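Local coordinates for RNA-binding protein RO60 (Deinococcus radiodurans, PDB 2NVO), which binds several small RNAs that accumulate during recovery from ultraviolet irradiation and contributes to the resistance of the bacterium to that radiation, at residues A[159-164]-A[170-175]; A[192-195]-A[200-203]. All coordinates share one frame; numbering follows the deposited sequence.

Contact 1: A[159-164]-A[170-175]; sequences NVYETA and ALWAVK
Trp172 presents the rim of its six-membered ring to Tyr161, whose CE1 lies near the indole plane, 3.9 Å from Trp172 CZ3. Relative to the phenol ring the approach is oblique: the two ring planes stand at 79° with centroids 6.0 Å apart. Val160 comes to the far end of the indole, also at a slant to its plane, and sets CG1 3.9 Å from Trp172 CH2. That methyl owes its position to a first torsion of 173°, which swings CG1 opposite the backbone N. Outside the pair, Tyr176 meets Trp172 edge-to-face, and Leu136 of helix 133-143 touches all three side chains. Helix 198-209 adds further cover, with Leu204 against Tyr161 and Met207 against Trp172. The contact joins two consecutive helices of the horseshoe-shaped TROVE domain, built of HEAT-like repeats. No hydrogen bond crosses between the segments, and the three touching residues are buried, so van der Waals packing of the indole against a phenol and a methyl carries the contact.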
ATOM      1  N   ASN A 159      12.576 -15.532 -20.937  1.00 21.66           N
ATOM      2  CA  ASN A 159      13.398 -15.827 -19.766  1.00 20.49           C
ATOM      3  C   ASN A 159      12.589 -15.742 -18.469  1.00 20.98           C
ATOM      4  O   ASN A 159      12.827 -16.493 -17.519  1.00 20.52           O
ATOM      5  CB  ASN A 159      14.616 -14.917 -19.723  1.00 23.33           C
ATOM      6  CG  ASN A 159      15.543 -15.230 -18.564  1.00 25.95           C
ATOM      7  OD1 ASN A 159      15.937 -16.386 -18.340  1.00 25.38           O
ATOM      8  ND2 ASN A 159      15.896 -14.199 -17.816  1.00 21.32           N
ATOM      9  N   VAL A 160      11.600 -14.854 -18.450  1.00 19.80           N
ATOM     10  CA  VAL A 160      10.722 -14.733 -17.299  1.00 19.13           C
ATOM     11  C   VAL A 160       9.987 -16.040 -17.016  1.00 17.86           C
ATOM     12  O   VAL A 160       9.944 -16.493 -15.873  1.00 21.96           O
ATOM     13  CB  VAL A 160       9.702 -13.576 -17.468  1.00 16.40           C
ATOM     14  CG1 VAL A 160       8.698 -13.591 -16.327  1.00 18.89           C
ATOM     15  CG2 VAL A 160      10.429 -12.255 -17.508  1.00 14.66           C
ATOM     16  N   TYR A 161       9.419 -16.650 -18.055  1.00 17.18           N
ATOM     17  CA  TYR A 161       8.674 -17.897 -17.885  1.00 17.98           C
ATOM     18  C   TYR A 161       9.591 -19.094 -17.647  1.00 20.24           C
ATOM     19  O   TYR A 161       9.264 -19.997 -16.882  1.00 18.90           O
ATOM     20  CB  TYR A 161       7.785 -18.159 -19.098  1.00 18.95           C
ATOM     21  CG  TYR A 161       6.707 -17.115 -19.289  1.00 18.67           C
ATOM     22  CD1 TYR A 161       5.561 -17.117 -18.499  1.00 20.21           C
ATOM     23  CD2 TYR A 161       6.835 -16.131 -20.261  1.00 20.17           C
ATOM     24  CE1 TYR A 161       4.559 -16.156 -18.681  1.00 16.35           C
ATOM     25  CE2 TYR A 161       5.856 -15.173 -20.447  1.00 18.58           C
ATOM     26  CZ  TYR A 161       4.726 -15.186 -19.650  1.00 18.76           C
ATOM     27  OH  TYR A 161       3.750 -14.231 -19.841  1.00 19.16           O
ATOM     28  N   GLU A 162      10.743 -19.090 -18.303  1.00 22.88           N
ATOM     29  CA  GLU A 162      11.681 -20.209 -18.191  1.00 22.41           C
ATOM     30  C   GLU A 162      12.371 -20.256 -16.827  1.00 26.32           C
ATOM     31  O   GLU A 162      12.928 -21.290 -16.433  1.00 22.91           O
ATOM     32  CB  GLU A 162      12.706 -20.138 -19.321  1.00 21.25           C
ATOM     33  CG  GLU A 162      12.104 -20.446 -20.683  1.00 22.82           C
ATOM     34  CD  GLU A 162      13.012 -20.051 -21.820  1.00 24.69           C
ATOM     35  OE1 GLU A 162      14.076 -19.466 -21.538  1.00 26.27           O
ATOM     36  OE2 GLU A 162      12.662 -20.324 -22.995  1.00 23.88           O
ATOM     37  N   THR A 163      12.325 -19.140 -16.107  1.00 24.58           N
ATOM     38  CA  THR A 163      12.968 -19.032 -14.797  1.00 26.55           C
ATOM     39  C   THR A 163      12.014 -19.401 -13.653  1.00 28.27           C
ATOM     40  O   THR A 163      12.440 -19.678 -12.532  1.00 26.90           O
ATOM     41  CB  THR A 163      13.511 -17.606 -14.576  1.00 26.26           C
ATOM     42  OG1 THR A 163      14.581 -17.359 -15.493  1.00 28.21           O
ATOM     43  CG2 THR A 163      14.019 -17.423 -13.159  1.00 31.45           C
ATOM     44  N   ALA A 164      10.720 -19.416 -13.944  1.00 23.27           N
ATOM     45  CA  ALA A 164       9.708 -19.637 -12.914  1.00 27.89           C
ATOM     46  C   ALA A 164       9.416 -21.119 -12.694  1.00 27.00           C
ATOM     47  O   ALA A 164       9.233 -21.869 -13.655  1.00 25.59           O
ATOM     48  CB  ALA A 164       8.415 -18.897 -13.283  1.00 26.06           C
ATOM     49  N   ALA A 170       1.884 -22.339 -12.353  1.00 29.01           N
ATOM     50  CA  ALA A 170       0.523 -22.831 -12.170  1.00 30.36           C
ATOM     51  C   ALA A 170      -0.328 -21.743 -11.538  1.00 28.17           C
ATOM     52  O   ALA A 170      -1.495 -21.561 -11.895  1.00 28.55           O
ATOM     53  CB  ALA A 170       0.517 -24.084 -11.302  1.00 30.15           C
ATOM     54  N   LEU A 171       0.280 -21.023 -10.600  1.00 28.62           N
ATOM     55  CA  LEU A 171      -0.364 -19.911  -9.921  1.00 28.25           C
ATOM     56  C   LEU A 171      -0.740 -18.824 -10.921  1.00 27.34           C
ATOM     57  O   LEU A 171      -1.866 -18.320 -10.911  1.00 24.28           O
ATOM     58  CB  LEU A 171       0.564 -19.341  -8.845  1.00 30.15           C
ATOM     59  CG  LEU A 171       0.072 -18.083  -8.120  1.00 35.20           C
ATOM     60  CD1 LEU A 171      -1.156 -18.395  -7.277  1.00 29.85           C
ATOM     61  CD2 LEU A 171       1.176 -17.462  -7.263  1.00 34.33           C
ATOM     62  N   TRP A 172       0.210 -18.468 -11.783  1.00 26.95           N
ATOM     63  CA  TRP A 172      -0.039 -17.476 -12.828  1.00 26.78           C
ATOM     64  C   TRP A 172      -1.144 -17.966 -13.748  1.00 27.35           C
ATOM     65  O   TRP A 172      -1.958 -17.173 -14.220  1.00 25.06           O
ATOM     66  CB  TRP A 172       1.224 -17.201 -13.647  1.00 25.64           C
ATOM     67  CG  TRP A 172       2.267 -16.382 -12.931  1.00 22.75           C
ATOM     68  CD1 TRP A 172       2.412 -16.231 -11.580  1.00 24.18           C
ATOM     69  CD2 TRP A 172       3.327 -15.629 -13.533  1.00 21.22           C
ATOM     70  NE1 TRP A 172       3.486 -15.418 -11.305  1.00 20.88           N
ATOM     71  CE2 TRP A 172       4.069 -15.040 -12.488  1.00 19.20           C
ATOM     72  CE3 TRP A 172       3.724 -15.398 -14.856  1.00 20.63           C
ATOM     73  CZ2 TRP A 172       5.183 -14.234 -12.723  1.00 21.40           C
ATOM     74  CZ3 TRP A 172       4.836 -14.602 -15.090  1.00 16.54           C
ATOM     75  CH2 TRP A 172       5.546 -14.022 -14.030  1.00 21.64           C
ATOM     76  N   ALA A 173      -1.183 -19.277 -13.985  1.00 24.85           N
ATOM     77  CA  ALA A 173      -2.159 -19.854 -14.911  1.00 26.72           C
ATOM     78  C   ALA A 173      -3.601 -19.708 -14.425  1.00 25.04           C
ATOM     79  O   ALA A 173      -4.532 -19.685 -15.234  1.00 26.52           O
ATOM     80  CB  ALA A 173      -1.843 -21.320 -15.187  1.00 25.99           C
ATOM     81  N   VAL A 174      -3.783 -19.618 -13.110  1.00 25.90           N
ATOM     82  CA  VAL A 174      -5.126 -19.590 -12.539  1.00 28.32           C
ATOM     83  C   VAL A 174      -5.482 -18.223 -11.958  1.00 27.76           C
ATOM     84  O   VAL A 174      -6.651 -17.888 -11.809  1.00 29.97           O
ATOM     85  CB  VAL A 174      -5.302 -20.662 -11.439  1.00 29.53           C
ATOM     86  CG1 VAL A 174      -5.065 -22.051 -12.004  1.00 34.89           C
ATOM     87  CG2 VAL A 174      -4.364 -20.397 -10.279  1.00 27.70           C
ATOM     88  N   LYS A 175      -4.471 -17.435 -11.635  1.00 26.35           N
ATOM     89  CA  LYS A 175      -4.696 -16.192 -10.915  1.00 30.04           C
ATOM     90  C   LYS A 175      -4.319 -14.939 -11.715  1.00 30.33           C
ATOM     91  O   LYS A 175      -4.976 -13.902 -11.593  1.00 29.37           O
ATOM     92  CB  LYS A 175      -3.972 -16.228  -9.560  1.00 29.10           C
ATOM     93  CG  LYS A 175      -3.737 -14.865  -8.926  1.00 32.30           C
ATOM     94  CD  LYS A 175      -2.770 -14.967  -7.750  1.00 35.14           C
ATOM     95  CE  LYS A 175      -3.418 -14.547  -6.447  1.00 39.31           C
ATOM     96  NZ  LYS A 175      -3.467 -13.062  -6.352  1.00 41.59           N
TER

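Contact 2: A[192-195]-A[200-203]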
ATOM      1  N   HIS A 192       7.472 -17.488 -26.914  1.00 27.58           N
ATOM      2  CA  HIS A 192       7.727 -18.924 -27.091  1.00 27.75           C
ATOM      3  C   HIS A 192       8.725 -19.521 -26.104  1.00 29.06           C
ATOM      4  O   HIS A 192       9.752 -20.051 -26.524  1.00 27.91           O
ATOM      5  CB  HIS A 192       8.250 -19.209 -28.503  1.00 30.21           C
ATOM      6  CG  HIS A 192       7.452 -18.564 -29.588  1.00 35.68           C
ATOM      7  ND1 HIS A 192       6.218 -19.036 -29.985  1.00 37.84           N
ATOM      8  CD2 HIS A 192       7.713 -17.486 -30.369  1.00 33.08           C
ATOM      9  CE1 HIS A 192       5.750 -18.274 -30.960  1.00 34.81           C
ATOM     10  NE2 HIS A 192       6.639 -17.327 -31.209  1.00 36.75           N
ATOM     11  N   PRO A 193       8.429 -19.462 -24.795  1.00 27.97           N
ATOM     12  CA  PRO A 193       9.373 -20.083 -23.853  1.00 24.20           C
ATOM     13  C   PRO A 193       9.419 -21.605 -24.007  1.00 24.26           C
ATOM     14  O   PRO A 193       8.410 -22.235 -24.338  1.00 18.85           O
ATOM     15  CB  PRO A 193       8.791 -19.742 -22.473  1.00 21.63           C
ATOM     16  CG  PRO A 193       7.666 -18.774 -22.718  1.00 25.40           C
ATOM     17  CD  PRO A 193       7.215 -18.962 -24.129  1.00 24.91           C
ATOM     18  N   LYS A 194      10.580 -22.192 -23.751  1.00 23.80           N
ATOM     19  CA  LYS A 194      10.675 -23.643 -23.612  1.00 23.78           C
ATOM     20  C   LYS A 194      11.622 -23.983 -22.470  1.00 22.34           C
ATOM     21  O   LYS A 194      12.753 -23.513 -22.429  1.00 22.24           O
ATOM     22  CB  LYS A 194      11.153 -24.306 -24.897  1.00 24.57           C
ATOM     23  CG  LYS A 194      11.047 -25.834 -24.850  1.00 28.72           C
ATOM     24  CD  LYS A 194      11.754 -26.485 -26.031  1.00 30.98           C
ATOM     25  CE  LYS A 194      11.170 -27.855 -26.346  1.00 36.68           C
ATOM     26  NZ  LYS A 194      11.751 -28.454 -27.593  1.00 43.10           N
ATOM     27  N   THR A 195      11.139 -24.780 -21.530  1.00 21.14           N
ATOM     28  CA  THR A 195      11.953 -25.189 -20.397  1.00 24.52           C
ATOM     29  C   THR A 195      12.529 -26.576 -20.675  1.00 24.91           C
ATOM     30  O   THR A 195      12.163 -27.219 -21.647  1.00 21.69           O
ATOM     31  CB  THR A 195      11.121 -25.241 -19.119  1.00 23.61           C
ATOM     32  OG1 THR A 195      10.198 -26.338 -19.192  1.00 26.86           O
ATOM     33  CG2 THR A 195      10.349 -23.939 -18.942  1.00 28.30           C
ATOM     34  N   ARG A 200       6.704 -28.030 -16.615  1.00 28.67           N
ATOM     35  CA  ARG A 200       6.593 -26.606 -16.869  1.00 30.42           C
ATOM     36  C   ARG A 200       6.154 -26.287 -18.293  1.00 29.96           C
ATOM     37  O   ARG A 200       5.378 -25.354 -18.502  1.00 23.82           O
ATOM     38  CB  ARG A 200       7.884 -25.888 -16.509  1.00 29.09           C
ATOM     39  CG  ARG A 200       8.048 -25.717 -15.014  1.00 30.28           C
ATOM     40  CD  ARG A 200       9.158 -24.750 -14.719  1.00 32.76           C
ATOM     41  NE  ARG A 200      10.398 -25.162 -15.365  1.00 31.17           N
ATOM     42  CZ  ARG A 200      11.502 -24.427 -15.387  1.00 30.56           C
ATOM     43  NH1 ARG A 200      11.518 -23.243 -14.789  1.00 29.86           N
ATOM     44  NH2 ARG A 200      12.591 -24.877 -15.999  1.00 28.75           N
ATOM     45  N   ASN A 201       6.633 -27.064 -19.263  1.00 26.62           N
ATOM     46  CA  ASN A 201       6.207 -26.885 -20.649  1.00 29.39           C
ATOM     47  C   ASN A 201       4.720 -27.176 -20.788  1.00 28.78           C
ATOM     48  O   ASN A 201       4.030 -26.581 -21.615  1.00 23.64           O
ATOM     49  CB  ASN A 201       7.005 -27.792 -21.591  1.00 28.16           C
ATOM     50  CG  ASN A 201       8.404 -27.269 -21.856  1.00 27.54           C
ATOM     51  OD1 ASN A 201       8.666 -26.076 -21.722  1.00 29.06           O
ATOM     52  ND2 ASN A 201       9.312 -28.162 -22.238  1.00 25.79           N
ATOM     53  N   ALA A 202       4.247 -28.115 -19.974  1.00 26.44           N
ATOM     54  CA  ALA A 202       2.847 -28.502 -19.959  1.00 30.06           C
ATOM     55  C   ALA A 202       1.962 -27.361 -19.451  1.00 30.60           C
ATOM     56  O   ALA A 202       0.878 -27.122 -19.995  1.00 30.62           O
ATOM     57  CB  ALA A 202       2.653 -29.758 -19.112  1.00 30.40           C
ATOM     58  N   VAL A 203       2.425 -26.653 -18.421  1.00 27.87           N
ATOM     59  CA  VAL A 203       1.649 -25.541 -17.877  1.00 28.26           C
ATOM     60  C   VAL A 203       1.713 -24.331 -18.794  1.00 30.14           C
ATOM     61  O   VAL A 203       0.768 -23.541 -18.861  1.00 27.53           O
ATOM     62  CB  VAL A 203       2.086 -25.134 -16.449  1.00 28.20           C
ATOM     63  CG1 VAL A 203       3.479 -24.562 -16.456  1.00 31.90           C
ATOM     64  CG2 VAL A 203       1.121 -24.098 -15.875  1.00 29.27           C
TER
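Asn201 and Thr195 grip each other through two hydrogen bonds that use both ends of the asparagine amide. Thr195 N gives the straighter one, 2.8 Å to Asn201 OD1 with an N-H...O angle of 167°, and it meets a lone pair in the carbonyl plane. In return Asn201 ND2 donates to Thr195 O over 3.1 Å; here the donor stands above the peptide carbonyl plane, 44° out of it, so the second bond is the less well directed. Together they close a ring between side-chain amide and backbone that restrains rotation of the amide. Thr195 OG1 also lies 3.0 Å from Asn201 OD1, a weak contact whose proton may instead serve Asp197. A first torsion of 70° places this hydroxyl between the threonine's own N and carbonyl carbon, on the side facing the helix.

Arg200 takes the other branch of Thr195. The methyl CG2 sits 3.6 Å above one face of the guanidinium, offset toward its rim, while Thr195 CB is 3.5 Å from Arg200 NH2. The arginine chain bends at its third torsion, and its charge is met by salt bridges from NE to Asp197 and from NH2 to Asp196, which probably help hold the flat group beneath the methyl. Farther out, Lys194 CG brushes the Asn201 amide at 3.9 Å from ND2, and its extended chain carries on beyond.

The loop between helices 184-191 and 198-209 is thus tied back to the first turn of the helix it leads into. Pro193 packs on Tyr161 of helix 151-163 and on Leu204, whereas Arg200 and Val203 lean on Leu169 of helix 166-175.

Overall arrangement
Contact 1 closes before contact 2 opens along the chain, and their centres lie about 9 Å apart on the same side of the molecule. Two hydrogen bonds probably join them: Glu162 OE2 takes one from Lys194 N at 2.9 Å, and Arg200 NH1 gives one to Ala164 O, also at 2.9 Å. The last part of helix 151-163 and the residue that follows it are thereby tied to the loop and the helix of contact 2. All four segments fall in the TROVE domain, within a region assigned to RNA binding by similarity, but away from the annotated sites; the calcium ion belongs to the separate VWFA-like domain that closes the ring.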